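Local structure of Endonuclease/exonuclease/phosphatase domain-containing protein (Enterococcus faecalis, 3L1W) at residues Ser62-Ile76 with Gly107-Glu119. The protein is of uncertain function but belongs to the endonuclease/exonuclease/phosphatase family and may act as a 3'-5' RNA exonuclease. Residues are numbered along the deposited sequence; the frame is centred on the assembly and turned at random. Where two conformers were deposited one is given.
With EDO (1,2-ethanediol), chain K.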
loop_
_atom_site.group_PDB
_atom_site.type_symbol
_atom_site.label_atom_id
_atom_site.label_comp_id
_atom_site.label_asym_id
_atom_site.label_seq_id
_atom_site.Cartn_x
_atom_site.Cartn_y
_atom_site.Cartn_z
ATOM N N SER A 62 10.109 16.145 16.980
ATOM C CA SER A 62 8.878 16.211 17.763
ATOM C C SER A 62 8.826 17.418 18.681
ATOM O O SER A 62 9.843 18.043 18.963
ATOM C CB SER A 62 8.667 14.937 18.587
ATOM O OG SER A 62 9.602 14.857 19.651
ATOM N N ALA A 63 7.617 17.728 19.137
ATOM C CA ALA A 63 7.387 18.813 20.088
ATOM C C ALA A 63 6.054 18.521 20.743
ATOM O O ALA A 63 5.238 17.788 20.185
ATOM C CB ALA A 63 7.351 20.153 19.374
ATOM N N GLU A 64 5.826 19.050 21.936
ATOM C CA GLU A 64 4.564 18.757 22.609
ATOM C C GLU A 64 3.913 20.017 23.162
ATOM O O GLU A 64 4.563 21.052 23.286
ATOM C CB GLU A 64 4.720 17.641 23.648
ATOM C CG GLU A 64 5.819 17.874 24.658
ATOM C CD GLU A 64 5.466 18.962 25.639
ATOM O OE1 GLU A 64 4.383 18.866 26.254
ATOM O OE2 GLU A 64 6.270 19.905 25.793
ATOM N N ARG A 65 2.629 19.917 23.485
ATOM C CA ARG A 65 1.825 21.114 23.677
ATOM C C ARG A 65 1.863 21.687 25.092
ATOM O O ARG A 65 1.461 22.829 25.305
ATOM C CB ARG A 65 0.383 20.871 23.214
ATOM C CG ARG A 65 -0.412 19.933 24.098
ATOM C CD ARG A 65 -1.721 19.515 23.434
ATOM N NE ARG A 65 -2.599 18.854 24.393
ATOM C CZ ARG A 65 -3.805 18.377 24.111
ATOM N NH1 ARG A 65 -4.522 17.797 25.063
ATOM N NH2 ARG A 65 -4.292 18.475 22.883
ATOM N N GLU A 66 2.370 20.921 26.056
ATOM C CA GLU A 66 2.416 21.430 27.430
ATOM C C GLU A 66 3.652 22.274 27.699
ATOM O O GLU A 66 3.623 23.171 28.537
ATOM C CB GLU A 66 2.298 20.298 28.456
ATOM C CG GLU A 66 0.977 19.541 28.388
ATOM C CD GLU A 66 -0.232 20.437 28.618
ATOM O OE1 GLU A 66 -0.116 21.407 29.397
ATOM O OE2 GLU A 66 -1.300 20.168 28.025
ATOM N N GLY A 67 4.735 21.992 26.985
ATOM C CA GLY A 67 5.972 22.730 27.169
ATOM C C GLY A 67 6.932 22.037 28.116
ATOM O O GLY A 67 8.148 22.212 28.015
ATOM N N ASP A 68 6.388 21.246 29.039
ATOM C CA ASP A 68 7.201 20.496 29.996
ATOM C C ASP A 68 7.681 19.162 29.417
ATOM O O ASP A 68 8.162 18.296 30.149
ATOM C CB ASP A 68 6.430 20.265 31.302
ATOM C CG ASP A 68 5.134 19.498 31.090
ATOM O OD1 ASP A 68 4.953 18.919 29.998
ATOM O OD2 ASP A 68 4.295 19.469 32.017
ATOM N N GLY A 69 7.543 19.007 28.102
ATOM C CA GLY A 69 7.968 17.799 27.414
ATOM C C GLY A 69 7.176 16.560 27.796
ATOM O O GLY A 69 7.523 15.447 27.407
ATOM N N GLN A 70 6.103 16.743 28.554
ATOM C CA GLN A 70 5.332 15.603 29.034
ATOM C C GLN A 70 3.973 15.457 28.360
ATOM O O GLN A 70 3.279 14.462 28.571
ATOM C CB GLN A 70 5.146 15.689 30.551
ATOM C CG GLN A 70 6.451 15.804 31.323
ATOM C CD GLN A 70 7.412 14.678 30.998
ATOM O OE1 GLN A 70 7.052 13.503 31.056
ATOM N NE2 GLN A 70 8.644 15.033 30.651
ATOM N N GLY A 71 3.585 16.442 27.554
ATOM C CA GLY A 71 2.243 16.453 27.001
ATOM C C GLY A 71 2.059 15.730 25.676
ATOM O O GLY A 71 2.993 15.143 25.132
ATOM N N GLU A 72 0.836 15.778 25.160
ATOM C CA GLU A 72 0.524 15.240 23.835
ATOM C C GLU A 72 1.182 16.120 22.785
ATOM O O GLU A 72 1.165 17.350 22.889
ATOM C CB GLU A 72 -0.994 15.202 23.626
ATOM C CG GLU A 72 -1.429 14.749 22.237
ATOM C CD GLU A 72 -2.935 14.822 22.041
ATOM O OE1 GLU A 72 -3.680 14.690 23.037
ATOM O OE2 GLU A 72 -3.376 15.005 20.886
ATOM N N GLY A 73 1.761 15.500 21.765
ATOM C CA GLY A 73 2.550 16.253 20.812
ATOM C C GLY A 73 2.367 15.860 19.360
ATOM O O GLY A 73 1.486 15.079 18.998
ATOM N N LEU A 74 3.222 16.442 18.531
ATOM C CA LEU A 74 3.239 16.202 17.099
ATOM C C LEU A 74 4.623 15.706 16.734
ATOM O O LEU A 74 5.590 15.939 17.464
ATOM C CB LEU A 74 2.978 17.498 16.341
ATOM C CG LEU A 74 1.690 18.250 16.650
ATOM C CD1 LEU A 74 1.613 19.539 15.836
ATOM C CD2 LEU A 74 0.469 17.356 16.386
ATOM N N ALA A 75 4.728 15.016 15.603
ATOM C CA ALA A 75 6.033 14.610 15.111
ATOM C C ALA A 75 6.079 14.765 13.612
ATOM O O ALA A 75 5.046 14.730 12.928
ATOM C CB ALA A 75 6.338 13.146 15.504
ATOM N N ILE A 76 7.283 14.960 13.096
ATOM C CA ILE A 76 7.512 14.798 11.673
ATOM C C ILE A 76 8.582 13.736 11.533
ATOM O O ILE A 76 9.693 13.900 12.030
ATOM C CB ILE A 76 7.974 16.105 11.001
ATOM C CG1 ILE A 76 6.905 17.184 11.165
ATOM C CG2 ILE A 76 8.243 15.852 9.504
ATOM C CD1 ILE A 76 7.340 18.559 10.677
ATOM N N GLY A 107 -9.999 24.956 23.549
ATOM C CA GLY A 107 -10.196 24.212 24.781
ATOM C C GLY A 107 -8.923 23.704 25.436
ATOM O O GLY A 107 -8.956 23.149 26.532
ATOM N N CYS A 108 -7.792 23.885 24.767
ATOM C CA CYS A 108 -6.528 23.373 25.279
ATOM C C CYS A 108 -5.370 23.963 24.486
ATOM O O CYS A 108 -5.577 24.494 23.396
ATOM C CB CYS A 108 -6.501 21.844 25.175
ATOM S SG CYS A 108 -6.495 21.213 23.470
ATOM N N PRO A 109 -4.150 23.876 25.029
ATOM C CA PRO A 109 -2.999 24.321 24.241
ATOM C C PRO A 109 -2.902 23.486 22.973
ATOM O O PRO A 109 -3.179 22.280 23.002
ATOM C CB PRO A 109 -1.806 24.044 25.166
ATOM C CG PRO A 109 -2.392 23.930 26.536
ATOM C CD PRO A 109 -3.746 23.334 26.336
ATOM N N ARG A 110 -2.568 24.135 21.863
ATOM C CA ARG A 110 -2.345 23.447 20.602
ATOM C C ARG A 110 -1.069 24.007 20.025
ATOM O O ARG A 110 -0.775 25.194 20.190
ATOM C CB ARG A 110 -3.485 23.706 19.615
ATOM C CG ARG A 110 -4.815 23.128 20.031
ATOM C CD ARG A 110 -4.931 21.680 19.634
ATOM N NE ARG A 110 -6.146 21.090 20.184
ATOM C CZ ARG A 110 -6.493 19.822 20.025
ATOM N NH1 ARG A 110 -5.721 19.011 19.313
ATOM N NH2 ARG A 110 -7.614 19.366 20.567
ATOM N N ILE A 111 -0.304 23.160 19.354
ATOM C CA ILE A 111 0.901 23.647 18.711
ATOM C C ILE A 111 0.887 23.329 17.230
ATOM O O ILE A 111 0.127 22.478 16.759
ATOM C CB ILE A 111 2.175 23.045 19.329
ATOM C CG1 ILE A 111 2.168 21.521 19.203
ATOM C CG2 ILE A 111 2.320 23.480 20.797
ATOM C CD1 ILE A 111 3.556 20.903 19.323
ATOM N N ALA A 112 1.722 24.042 16.493
ATOM C CA ALA A 112 2.098 23.612 15.159
ATOM C C ALA A 112 3.579 23.307 15.181
ATOM O O ALA A 112 4.363 23.990 15.848
ATOM C CB ALA A 112 1.784 24.680 14.123
ATOM N N LEU A 113 3.953 22.267 14.446
ATOM C CA LEU A 113 5.342 21.846 14.335
ATOM C C LEU A 113 5.703 21.970 12.866
ATOM O O LEU A 113 4.985 21.461 12.005
ATOM C CB LEU A 113 5.477 20.382 14.783
ATOM C CG LEU A 113 6.838 19.694 14.595
ATOM C CD1 LEU A 113 7.937 20.413 15.377
ATOM C CD2 LEU A 113 6.792 18.194 14.951
ATOM N N TRP A 114 6.808 22.642 12.563
ATOM C CA TRP A 114 7.202 22.800 11.167
ATOM C C TRP A 114 8.669 22.432 10.944
ATOM O O TRP A 114 9.477 22.387 11.888
ATOM C CB TRP A 114 6.919 24.238 10.699
ATOM C CG TRP A 114 7.700 25.257 11.484
ATOM C CD1 TRP A 114 7.299 25.907 12.617
ATOM C CD2 TRP A 114 9.024 25.728 11.200
ATOM N NE1 TRP A 114 8.295 26.747 13.057
ATOM C CE2 TRP A 114 9.361 26.657 12.201
ATOM C CE3 TRP A 114 9.957 25.445 10.198
ATOM C CZ2 TRP A 114 10.594 27.313 12.227
ATOM C CZ3 TRP A 114 11.175 26.093 10.222
ATOM C CH2 TRP A 114 11.485 27.020 11.229
ATOM N N GLY A 115 8.999 22.153 9.688
ATOM C CA GLY A 115 10.373 21.895 9.296
ATOM C C GLY A 115 10.645 22.437 7.910
ATOM O O GLY A 115 9.775 22.398 7.029
ATOM N N LEU A 116 11.848 22.970 7.725
ATOM C CA LEU A 116 12.320 23.354 6.405
ATOM C C LEU A 116 13.236 22.232 5.951
ATOM O O LEU A 116 14.199 21.887 6.644
ATOM C CB LEU A 116 13.073 24.685 6.467
ATOM C CG LEU A 116 13.391 25.330 5.116
ATOM C CD1 LEU A 116 12.103 25.764 4.411
ATOM C CD2 LEU A 116 14.339 26.511 5.296
ATOM N N PHE A 117 12.912 21.646 4.802
ATOM C CA PHE A 117 13.586 20.448 4.320
ATOM C C PHE A 117 14.182 20.684 2.941
ATOM O O PHE A 117 13.808 21.628 2.240
ATOM C CB PHE A 117 12.597 19.279 4.231
ATOM C CG PHE A 117 12.151 18.751 5.571
ATOM C CD1 PHE A 117 11.026 19.265 6.199
ATOM C CD2 PHE A 117 12.864 17.738 6.200
ATOM C CE1 PHE A 117 10.618 18.778 7.434
ATOM C CE2 PHE A 117 12.460 17.244 7.435
ATOM C CZ PHE A 117 11.340 17.757 8.047
ATOM N N LYS A 118 15.120 19.829 2.558
ATOM C CA LYS A 118 15.563 19.782 1.172
ATOM C C LYS A 118 15.619 18.347 0.714
ATOM O O LYS A 118 16.142 17.493 1.427
ATOM C CB LYS A 118 16.958 20.384 1.015
ATOM C CG LYS A 118 17.013 21.890 0.997
ATOM C CD LYS A 118 18.413 22.330 0.603
ATOM C CE LYS A 118 18.618 23.804 0.856
ATOM N NZ LYS A 118 20.044 24.149 0.695
ATOM N N GLU A 119 15.102 18.077 -0.481
ATOM C CA GLU A 119 15.277 16.761 -1.076
ATOM C C GLU A 119 16.738 16.552 -1.445
ATOM O O GLU A 119 17.410 17.480 -1.879
ATOM C CB GLU A 119 14.412 16.617 -2.329
ATOM C CG GLU A 119 12.931 16.562 -2.048
ATOM C CD GLU A 119 12.135 16.139 -3.272
ATOM O OE1 GLU A 119 12.163 14.936 -3.607
ATOM O OE2 GLU A 119 11.484 17.008 -3.888
HETATM C C1 EDO K . 8.191 30.902 14.773
HETATM O O1 EDO K . 8.533 31.496 13.511
HETATM C C2 EDO K . 7.776 29.456 14.539
HETATM O O2 EDO K . 8.526 28.554 15.359
HETATM O O HOH W 1 -5.774 16.132 20.729
#
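L74 and L113 meet through different first torsions: CG of L74 stands beside its backbone N (chi1 -57°), whereas CG of L113 lies anti to its own N (chi1 173°). With the rest of the chain, the first puts CD1 of L74 against I111, 3.4 Å from the carbonyl O of I111, with the two side chains sliding past each other in opposite directions. The second, likewise, sets CD2 of L113 against the neighbouring backbone, 3.6 Å from the carbonyl O of L74 and close to CA of A75. CD1 of I111 lies 3.9 Å from CB of A63, and CD1 of L113 meets the same methyl. Beyond them, I76 crosses L113 and sets its CG2 3.9 Å from CZ of F117. No hydrogen bond links the segments; this is the apolar interior of a beta sandwich, illustrating how facing sheets cohere through interdigitated aliphatic groups.

Toward the loops the character changes. In the conformer modelled here, the extended chain of R65 runs over P109, CD of R65 lying 3.2 Å from O of P109. SG of C108 covers one face of this guanidinium, 3.6 Å from NH2 of R65. That same NH2 stands over the centre of the R110 guanidinium, the two planes 77° apart. Nearby carboxylates probably temper this pairing of like charges: D134 forms a salt bridge with R110, while E72 lies over a face of R65 at long range and reaches R110 through a water whose bond to R110 is weak. Behind R65, OE1 of E64 takes the N-H groups of E66 and G71 from opposite faces.

Strands 59-64 and 73-78 form one edge of the seven-stranded sheet, facing strand 111-119, which lies between strands 83-92 and 126-132 of the six-stranded sheet in this DNase I-like fold.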